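Local coordinates for antifreeze protein (Marinomonas primoryensis, PDB 3P4G) that binds ice, probably through clathrate-like waters held on its surface, using a right-handed beta-helix whose turns depend on bound calcium, at residues 50-53 / 58-61; 94-99 / 103-108; 280-285 / 294-299. One frame throughout, in Å; residues are numbered along the deposited sequence.

Interaction 1. Residues 50-53 / 58-61; sequences LNVL and KVSI. With CA (calcium ion), chain E; CA (calcium ion), chain F.
Val52 and Val59 meet inside a coil of the solenoid, and their contact illustrates how a thin hydrophobic interior can be built from a few methyl groups. The apolar part centres on one branch of Val59: its CG2 lies 3.6 Å from Val52 CG1 and 4.0 Å from Val52 CG2, so a single methyl faces both branches of the other valine. The torsion of Val59 explains the choice of branch, since CG1 is anti to the backbone N (chi1 173°) and CG2 is left to project across the interior. Leu50 adds a looser touch, its CD2 standing 4.2 Å from the same Val59 CG2. Val40 of the preceding coil packs against both valines.

The polar part lies along the backbone of 50-53. Asn51, its CB directed away from 58-61, reaches along the chain so that OD1 accepts from Leu53 N at 3.0 Å, the donor tilted 30° from the carbonyl plane; this is an Asx turn.

Metal bonds form the third group. Val52 O binds one calcium ion at 2.3 Å and Leu53 O the next at 2.4 Å, so consecutive carbonyls serve different ions. Asp57 supplies one carboxylate oxygen to each. Buried aliphatic residues beside a turn with calcium ions lined up between coils are characteristic of the calcium-binding parallel beta-helix.

Interaction 2. Residues 94-99 / 103-108; sequences GKIDAG and DEIYIK. With CA (calcium ion), chain G; CA (calcium ion), chain H.
Asp103 presses against Ala98 and, through its carboxylate, joins two calcium ions, an example of one side chain closing a turn by way of metal. Its CB starts the contact, 3.6 Å from Ala98 CB. Beyond it, CG is anti to the carbonyl carbon (chi1 -61°), which brings the carboxylate beside the carbonyl oxygens of Ala98 and Gly99; CG itself lies 3.0 Å from the first calcium ion. OD1 binds this ion at 2.4 Å, together with Ala98 O. OD2 binds the second ion, likewise at 2.4 Å, and shares it with Gly99 O. The closeness of OD2 to Ala98 O, 2.9 Å, would be unfavourable between two bare oxygens and is probably offset by the cations beside them. Asp84 of the preceding coil and Asp122 of the following one each add a carboxylate oxygen, one to each ion, among backbone carbonyls.

Away from the metals the contact is aliphatic. Ile105 CD1 lies 3.9 Å from Ala98 CB and brushes Ile96 CG2 as the two isoleucines slide past each other. Ile96 and Ile107 instead reach tip to tip, CD1 to CD1, at 3.8 Å. Asp97 OD1 accepts from Gly99 N at 2.8 Å, the donor standing above the carboxylate plane, forming an Asx turn. An aspartate shared by successive calcium ions in a glycine-rich turn, with a branched aliphatic interior behind it, resembles the repeats of RTX-type calcium-binding solenoids.

Interaction 3. Residues 280-285 / 294-299; sequences IYLKFY and SDLRNR
Leu296 lays one methyl on the ring of Tyr285, and this CH-pi contact is the tight part of the junction between the end of a strand with the type I beta turn that follows it (280-285) and the helix segment 294-299. Its CD2 sits 3.6 Å from the ring centroid, only 15° off the normal, and comes nearest at Tyr285 CD2, 3.5 Å away. The leucine gets there because CG is anti to the backbone N (chi1 -178°), extending the side chain from the helix toward the ring. The opposite face of the ring is covered by Phe284 CD2, over its centre, so the phenol is held between a methyl and an aromatic carbon. At its far end, Tyr285 OH is hydrogen-bonded to the backbone N of Leu267. A serine in place of Tyr285 would probably leave Leu296 CD2 without the face it rests on, open a gap beside Phe284 and deprive the Leu267 N-H of its partner.

The packing is looser at the other branch, where Leu296 CD1 approaches Leu282 CD1 no closer than 4.5 Å. Leu282 also packs on Leu267, Ile306 and Val308. Farther round the helix, Arg297 has its CB directed away from the strand, its NH1 bonded to Tyr290 O. Between these two segments the helix makes its contact through Leu296, while its polar residues Ser294, Asp295 and Asn298 face solvent. Helix 294-300, the second of two short helices between strands 279-282 and 305-308, near the C-terminal end of the coils, is consistent with the terminal cap of a beta-helix.

The three contacts follow one another along the chain without nesting, and their order is also their order along the solenoid. Interactions 1 and 2 have centres about 10 Å apart and nearest atoms about 7 Å apart; they do not touch, but each joins the same two faces, with strands 50-51 and 96-97 on one and 58-61 and 104-107 on the other. Strands 77-78 and 85-88 come between them. Interaction 3 lies on the opposite side of the chain's centre, its centre about 58 Å from interaction 1 and 48 Å from interaction 2. It shares the face of 58-61 and 104-107 through strand 279-282. Coils built to one plan thus give way to a helix-bearing end.

Interaction 1. Residues 50-53 / 58-61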
loop_
_atom_site.group_PDB
_atom_site.type_symbol
_atom_site.label_atom_id
_atom_site.label_comp_id
_atom_site.label_asym_id
_atom_site.label_seq_id
_atom_site.Cartn_x
_atom_site.Cartn_y
_atom_site.Cartn_z
ATOM N N LEU A 50 -15.142 24.023 7.607
ATOM C CA LEU A 50 -14.686 24.048 8.986
ATOM C C LEU A 50 -13.167 24.156 8.900
ATOM O O LEU A 50 -12.488 23.270 8.394
ATOM C CB LEU A 50 -15.128 22.762 9.733
ATOM C CG LEU A 50 -15.124 22.799 11.266
ATOM C CD1 LEU A 50 -15.920 21.595 11.813
ATOM C CD2 LEU A 50 -13.681 22.793 11.771
ATOM N N ASN A 51 -12.640 25.254 9.400
ATOM C CA ASN A 51 -11.210 25.511 9.334
ATOM C C ASN A 51 -10.695 25.979 10.702
ATOM O O ASN A 51 -10.943 27.112 11.132
ATOM C CB ASN A 51 -10.967 26.577 8.249
ATOM C CG ASN A 51 -9.449 26.843 7.952
ATOM O OD1 ASN A 51 -8.554 26.424 8.678
ATOM N ND2 ASN A 51 -9.191 27.602 6.889
ATOM N N VAL A 52 -9.945 25.108 11.365
ATOM C CA VAL A 52 -9.490 25.456 12.701
ATOM C C VAL A 52 -8.151 26.196 12.717
ATOM O O VAL A 52 -7.677 26.601 13.795
ATOM C CB VAL A 52 -9.525 24.219 13.666
ATOM C CG1 VAL A 52 -10.995 23.914 14.108
ATOM C CG2 VAL A 52 -8.915 22.974 13.028
ATOM N N LEU A 53 -7.572 26.430 11.525
ATOM C CA LEU A 53 -6.490 27.418 11.342
ATOM C C LEU A 53 -5.261 27.055 12.186
ATOM O O LEU A 53 -4.979 25.871 12.431
ATOM C CB LEU A 53 -6.989 28.869 11.661
ATOM C CG LEU A 53 -8.109 29.386 10.737
ATOM C CD1 LEU A 53 -8.881 30.555 11.348
ATOM C CD2 LEU A 53 -7.550 29.798 9.361
ATOM N N LYS A 58 -8.139 20.238 18.040
ATOM C CA LYS A 58 -8.802 18.952 18.102
ATOM C C LYS A 58 -10.217 19.203 17.588
ATOM O O LYS A 58 -10.875 20.184 17.987
ATOM C CB LYS A 58 -8.905 18.414 19.541
ATOM C CG LYS A 58 -9.638 17.016 19.571
ATOM C CD LYS A 58 -9.315 16.235 20.867
ATOM C CE LYS A 58 -10.168 14.937 21.011
ATOM N NZ LYS A 58 -9.913 14.348 22.385
ATOM N N VAL A 59 -10.642 18.353 16.661
ATOM C CA VAL A 59 -12.002 18.388 16.095
ATOM C C VAL A 59 -12.612 16.971 16.176
ATOM O O VAL A 59 -11.965 15.978 15.804
ATOM C CB VAL A 59 -11.996 18.870 14.622
ATOM C CG1 VAL A 59 -13.412 18.715 14.060
ATOM C CG2 VAL A 59 -11.513 20.335 14.470
ATOM N N SER A 60 -13.852 16.888 16.667
ATOM C CA SER A 60 -14.524 15.606 16.850
ATOM C C SER A 60 -15.934 15.769 16.342
ATOM O O SER A 60 -16.663 16.664 16.770
ATOM C CB SER A 60 -14.543 15.193 18.323
ATOM O OG SER A 60 -13.240 15.199 18.871
ATOM N N ILE A 61 -16.296 14.910 15.413
ATOM C CA ILE A 61 -17.571 14.978 14.663
ATOM C C ILE A 61 -18.222 13.604 14.786
ATOM O O ILE A 61 -17.620 12.585 14.417
ATOM C CB ILE A 61 -17.276 15.333 13.129
ATOM C CG1 ILE A 61 -16.662 16.741 12.983
ATOM C CG2 ILE A 61 -18.521 15.192 12.211
ATOM C CD1 ILE A 61 -15.714 16.913 11.804
HETATM CA CA CA E . -6.857 27.002 15.880
HETATM CA CA CA F . -4.312 23.756 13.306
#

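Interaction 2. Residues 94-99 / 103-108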
loop_
_atom_site.group_PDB
_atom_site.type_symbol
_atom_site.label_atom_id
_atom_site.label_comp_id
_atom_site.label_asym_id
_atom_site.label_seq_id
_atom_site.Cartn_x
_atom_site.Cartn_y
_atom_site.Cartn_z
ATOM N N GLY A 94 -16.627 15.160 1.941
ATOM C CA GLY A 94 -16.001 16.434 1.549
ATOM C C GLY A 94 -14.524 16.387 1.946
ATOM O O GLY A 94 -14.143 15.703 2.930
ATOM N N LYS A 95 -13.687 17.087 1.168
ATOM C CA LYS A 95 -12.242 16.949 1.291
ATOM C C LYS A 95 -11.706 17.344 2.673
ATOM O O LYS A 95 -12.101 18.354 3.220
ATOM C CB LYS A 95 -11.529 17.793 0.220
ATOM C CG LYS A 95 -9.981 17.785 0.373
ATOM C CD LYS A 95 -9.304 18.542 -0.803
ATOM C CE LYS A 95 -7.800 18.505 -0.580
ATOM N NZ LYS A 95 -7.105 19.127 -1.737
ATOM N N ILE A 96 -10.774 16.556 3.189
ATOM C CA ILE A 96 -10.053 16.891 4.443
ATOM C C ILE A 96 -8.621 17.263 4.085
ATOM O O ILE A 96 -7.951 16.574 3.295
ATOM C CB ILE A 96 -10.037 15.715 5.425
ATOM C CG1 ILE A 96 -11.472 15.426 5.956
ATOM C CG2 ILE A 96 -9.080 15.993 6.651
ATOM C CD1 ILE A 96 -11.528 14.099 6.731
ATOM N N ASP A 97 -8.153 18.369 4.663
ATOM C CA ASP A 97 -6.731 18.695 4.568
ATOM C C ASP A 97 -6.248 18.855 6.022
ATOM O O ASP A 97 -6.780 19.695 6.770
ATOM C CB ASP A 97 -6.582 20.008 3.821
ATOM C CG ASP A 97 -5.130 20.526 3.779
ATOM O OD1 ASP A 97 -4.161 19.781 4.102
ATOM O OD2 ASP A 97 -4.983 21.718 3.350
ATOM N N ALA A 98 -5.297 18.022 6.411
ATOM C CA ALA A 98 -4.713 18.120 7.756
ATOM C C ALA A 98 -3.615 19.207 7.817
ATOM O O ALA A 98 -3.212 19.626 8.904
ATOM C CB ALA A 98 -4.171 16.741 8.219
ATOM N N GLY A 99 -3.198 19.716 6.678
ATOM C CA GLY A 99 -2.164 20.741 6.593
ATOM C C GLY A 99 -0.769 20.340 7.037
ATOM O O GLY A 99 -0.432 19.150 7.258
ATOM N N ASP A 103 0.004 15.448 12.073
ATOM C CA ASP A 103 -1.468 15.368 12.295
ATOM C C ASP A 103 -1.962 13.921 12.503
ATOM O O ASP A 103 -1.405 12.951 11.919
ATOM C CB ASP A 103 -2.175 15.965 11.084
ATOM C CG ASP A 103 -1.829 17.412 10.869
ATOM O OD1 ASP A 103 -2.159 18.267 11.720
ATOM O OD2 ASP A 103 -1.184 17.755 9.846
ATOM N N GLU A 104 -3.056 13.799 13.261
ATOM C CA GLU A 104 -3.605 12.496 13.635
ATOM C C GLU A 104 -5.059 12.527 13.197
ATOM O O GLU A 104 -5.809 13.396 13.639
ATOM C CB GLU A 104 -3.448 12.288 15.134
ATOM C CG GLU A 104 -4.037 10.995 15.595
ATOM C CD GLU A 104 -3.531 10.514 16.960
ATOM O OE1 GLU A 104 -2.575 11.055 17.561
ATOM O OE2 GLU A 104 -4.106 9.513 17.438
ATOM N N ILE A 105 -5.422 11.641 12.273
ATOM C CA ILE A 105 -6.822 11.585 11.719
ATOM C C ILE A 105 -7.403 10.184 12.004
ATOM O O ILE A 105 -6.744 9.155 11.764
ATOM C CB ILE A 105 -6.832 11.816 10.228
ATOM C CG1 ILE A 105 -6.424 13.263 9.894
ATOM C CG2 ILE A 105 -8.240 11.582 9.660
ATOM C CD1 ILE A 105 -6.277 13.496 8.370
ATOM N N TYR A 106 -8.635 10.139 12.532
ATOM C CA TYR A 106 -9.309 8.913 12.731
ATOM C C TYR A 106 -10.726 9.067 12.222
ATOM O O TYR A 106 -11.508 9.787 12.836
ATOM C CB TYR A 106 -9.375 8.602 14.242
ATOM C CG TYR A 106 -9.841 7.189 14.576
ATOM C CD1 TYR A 106 -8.930 6.190 14.888
ATOM C CD2 TYR A 106 -11.209 6.848 14.572
ATOM C CE1 TYR A 106 -9.352 4.911 15.223
ATOM C CE2 TYR A 106 -11.635 5.541 14.869
ATOM C CZ TYR A 106 -10.697 4.591 15.196
ATOM O OH TYR A 106 -11.110 3.288 15.493
ATOM N N ILE A 107 -11.031 8.375 11.135
ATOM C CA ILE A 107 -12.368 8.354 10.535
ATOM C C ILE A 107 -12.896 6.912 10.630
ATOM O O ILE A 107 -12.288 5.972 10.102
ATOM C CB ILE A 107 -12.274 8.778 9.064
ATOM C CG1 ILE A 107 -11.762 10.229 8.972
ATOM C CG2 ILE A 107 -13.601 8.527 8.367
ATOM C CD1 ILE A 107 -10.979 10.463 7.696
ATOM N N LYS A 108 -14.023 6.729 11.310
ATOM C CA LYS A 108 -14.541 5.373 11.526
ATOM C C LYS A 108 -15.181 4.825 10.235
ATOM O O LYS A 108 -15.140 3.613 9.967
ATOM C CB LYS A 108 -15.581 5.403 12.668
ATOM C CG LYS A 108 -16.017 4.071 13.192
ATOM C CD LYS A 108 -16.994 4.187 14.425
ATOM C CE LYS A 108 -17.804 2.864 14.599
ATOM N NZ LYS A 108 -19.003 2.964 15.517
HETATM CA CA CA G . -1.960 20.407 10.740
HETATM CA CA CA H . 0.407 17.102 8.234
#

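Interaction 3. Residues 280-285 / 294-299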
loop_
_atom_site.group_PDB
_atom_site.type_symbol
_atom_site.label_atom_id
_atom_site.label_comp_id
_atom_site.label_asym_id
_atom_site.label_seq_id
_atom_site.Cartn_x
_atom_site.Cartn_y
_atom_site.Cartn_z
ATOM N N ILE A 280 16.435 -19.180 -7.864
ATOM C CA ILE A 280 15.021 -19.578 -7.749
ATOM C C ILE A 280 14.959 -20.849 -6.922
ATOM O O ILE A 280 15.744 -21.783 -7.143
ATOM C CB ILE A 280 14.300 -19.705 -9.133
ATOM C CG1 ILE A 280 12.783 -19.925 -8.935
ATOM C CG2 ILE A 280 14.869 -20.861 -10.035
ATOM C CD1 ILE A 280 11.984 -20.026 -10.236
ATOM N N TYR A 281 13.960 -20.927 -6.030
ATOM C CA TYR A 281 13.750 -22.106 -5.228
ATOM C C TYR A 281 12.356 -22.619 -5.571
ATOM O O TYR A 281 11.372 -21.944 -5.317
ATOM C CB TYR A 281 13.792 -21.717 -3.745
ATOM C CG TYR A 281 13.593 -22.848 -2.757
ATOM C CD1 TYR A 281 13.862 -24.190 -3.105
ATOM C CD2 TYR A 281 13.207 -22.568 -1.433
ATOM C CE1 TYR A 281 13.699 -25.213 -2.202
ATOM C CE2 TYR A 281 13.025 -23.626 -0.499
ATOM C CZ TYR A 281 13.288 -24.929 -0.898
ATOM O OH TYR A 281 13.112 -25.989 -0.002
ATOM N N LEU A 282 12.310 -23.802 -6.154
ATOM C CA LEU A 282 11.052 -24.457 -6.553
ATOM C C LEU A 282 10.707 -25.457 -5.467
ATOM O O LEU A 282 10.993 -26.655 -5.599
ATOM C CB LEU A 282 11.248 -25.191 -7.881
ATOM C CG LEU A 282 11.671 -24.315 -9.084
ATOM C CD1 LEU A 282 12.052 -25.150 -10.317
ATOM C CD2 LEU A 282 10.531 -23.342 -9.455
ATOM N N LYS A 283 10.091 -24.974 -4.395
ATOM C CA LYS A 283 9.892 -25.827 -3.208
ATOM C C LYS A 283 8.875 -26.946 -3.490
ATOM O O LYS A 283 8.893 -28.003 -2.839
ATOM C CB LYS A 283 9.398 -24.951 -2.069
ATOM C CG LYS A 283 9.200 -25.630 -0.708
ATOM C CD LYS A 283 9.165 -24.527 0.380
ATOM C CE LYS A 283 9.642 -25.088 1.712
ATOM N NZ LYS A 283 8.603 -25.969 2.366
ATOM N N PHE A 284 8.007 -26.744 -4.483
ATOM C CA PHE A 284 6.899 -27.673 -4.779
ATOM C C PHE A 284 7.302 -28.885 -5.641
ATOM O O PHE A 284 6.562 -29.878 -5.702
ATOM C CB PHE A 284 5.759 -26.892 -5.450
ATOM C CG PHE A 284 4.439 -27.651 -5.589
ATOM C CD1 PHE A 284 3.555 -27.745 -4.528
ATOM C CD2 PHE A 284 4.074 -28.225 -6.824
ATOM C CE1 PHE A 284 2.315 -28.409 -4.675
ATOM C CE2 PHE A 284 2.853 -28.898 -6.986
ATOM C CZ PHE A 284 1.968 -28.960 -5.894
ATOM N N TYR A 285 8.467 -28.814 -6.272
ATOM C CA TYR A 285 8.892 -29.825 -7.246
ATOM C C TYR A 285 10.153 -30.513 -6.790
ATOM O O TYR A 285 11.117 -29.851 -6.400
ATOM C CB TYR A 285 9.170 -29.151 -8.592
ATOM C CG TYR A 285 7.972 -28.447 -9.175
ATOM C CD1 TYR A 285 7.737 -27.061 -8.916
ATOM C CD2 TYR A 285 7.070 -29.150 -9.992
ATOM C CE1 TYR A 285 6.653 -26.417 -9.477
ATOM C CE2 TYR A 285 5.976 -28.523 -10.541
ATOM C CZ TYR A 285 5.763 -27.158 -10.268
ATOM O OH TYR A 285 4.692 -26.541 -10.828
ATOM N N SER A 294 9.738 -30.806 -19.137
ATOM C CA SER A 294 10.535 -29.930 -20.002
ATOM C C SER A 294 9.995 -28.493 -20.015
ATOM O O SER A 294 10.767 -27.546 -20.109
ATOM C CB SER A 294 10.587 -30.488 -21.423
ATOM O OG SER A 294 9.341 -30.301 -22.051
ATOM N N ASP A 295 8.680 -28.327 -19.929
ATOM C CA ASP A 295 8.091 -26.979 -19.844
ATOM C C ASP A 295 8.546 -26.202 -18.600
ATOM O O ASP A 295 8.898 -25.034 -18.706
ATOM C CB ASP A 295 6.566 -27.037 -19.878
ATOM C CG ASP A 295 6.037 -27.460 -21.256
ATOM O OD1 ASP A 295 6.761 -27.259 -22.266
ATOM O OD2 ASP A 295 4.899 -27.992 -21.351
ATOM N N LEU A 296 8.552 -26.870 -17.447
ATOM C CA LEU A 296 9.061 -26.278 -16.184
ATOM C C LEU A 296 10.536 -25.920 -16.311
ATOM O O LEU A 296 10.933 -24.797 -16.023
ATOM C CB LEU A 296 8.831 -27.232 -14.988
ATOM C CG LEU A 296 9.274 -26.694 -13.610
ATOM C CD1 LEU A 296 8.627 -25.303 -13.189
ATOM C CD2 LEU A 296 9.103 -27.794 -12.521
ATOM N N ARG A 297 11.356 -26.865 -16.773
ATOM C CA ARG A 297 12.798 -26.569 -16.960
ATOM C C ARG A 297 13.042 -25.382 -17.905
ATOM O O ARG A 297 13.919 -24.535 -17.643
ATOM C CB ARG A 297 13.512 -27.822 -17.493
ATOM C CG ARG A 297 13.462 -29.016 -16.568
ATOM C CD ARG A 297 14.589 -30.014 -16.921
ATOM N NE ARG A 297 14.514 -30.504 -18.301
ATOM C CZ ARG A 297 13.686 -31.461 -18.696
ATOM N NH1 ARG A 297 12.837 -32.029 -17.830
ATOM N NH2 ARG A 297 13.708 -31.866 -19.957
ATOM N N ASN A 298 12.274 -25.297 -18.989
ATOM C CA ASN A 298 12.447 -24.205 -19.952
ATOM C C ASN A 298 12.040 -22.850 -19.340
ATOM O O ASN A 298 12.680 -21.844 -19.591
ATOM C CB ASN A 298 11.636 -24.467 -21.222
ATOM C CG ASN A 298 12.205 -25.634 -22.061
ATOM O OD1 ASN A 298 13.308 -26.125 -21.793
ATOM N ND2 ASN A 298 11.444 -26.081 -23.072
ATOM N N ARG A 299 10.965 -22.854 -18.550
ATOM C CA ARG A 299 10.425 -21.637 -17.868
ATOM C C ARG A 299 11.476 -21.005 -16.939
ATOM O O ARG A 299 11.549 -19.750 -16.808
ATOM C CB ARG A 299 9.175 -22.101 -17.067
ATOM C CG ARG A 299 8.538 -21.168 -16.013
ATOM C CD ARG A 299 7.117 -21.689 -15.561
ATOM N NE ARG A 299 6.342 -22.085 -16.743
ATOM C CZ ARG A 299 5.869 -23.288 -16.987
ATOM N NH1 ARG A 299 5.952 -24.288 -16.084
ATOM N NH2 ARG A 299 5.210 -23.488 -18.128
#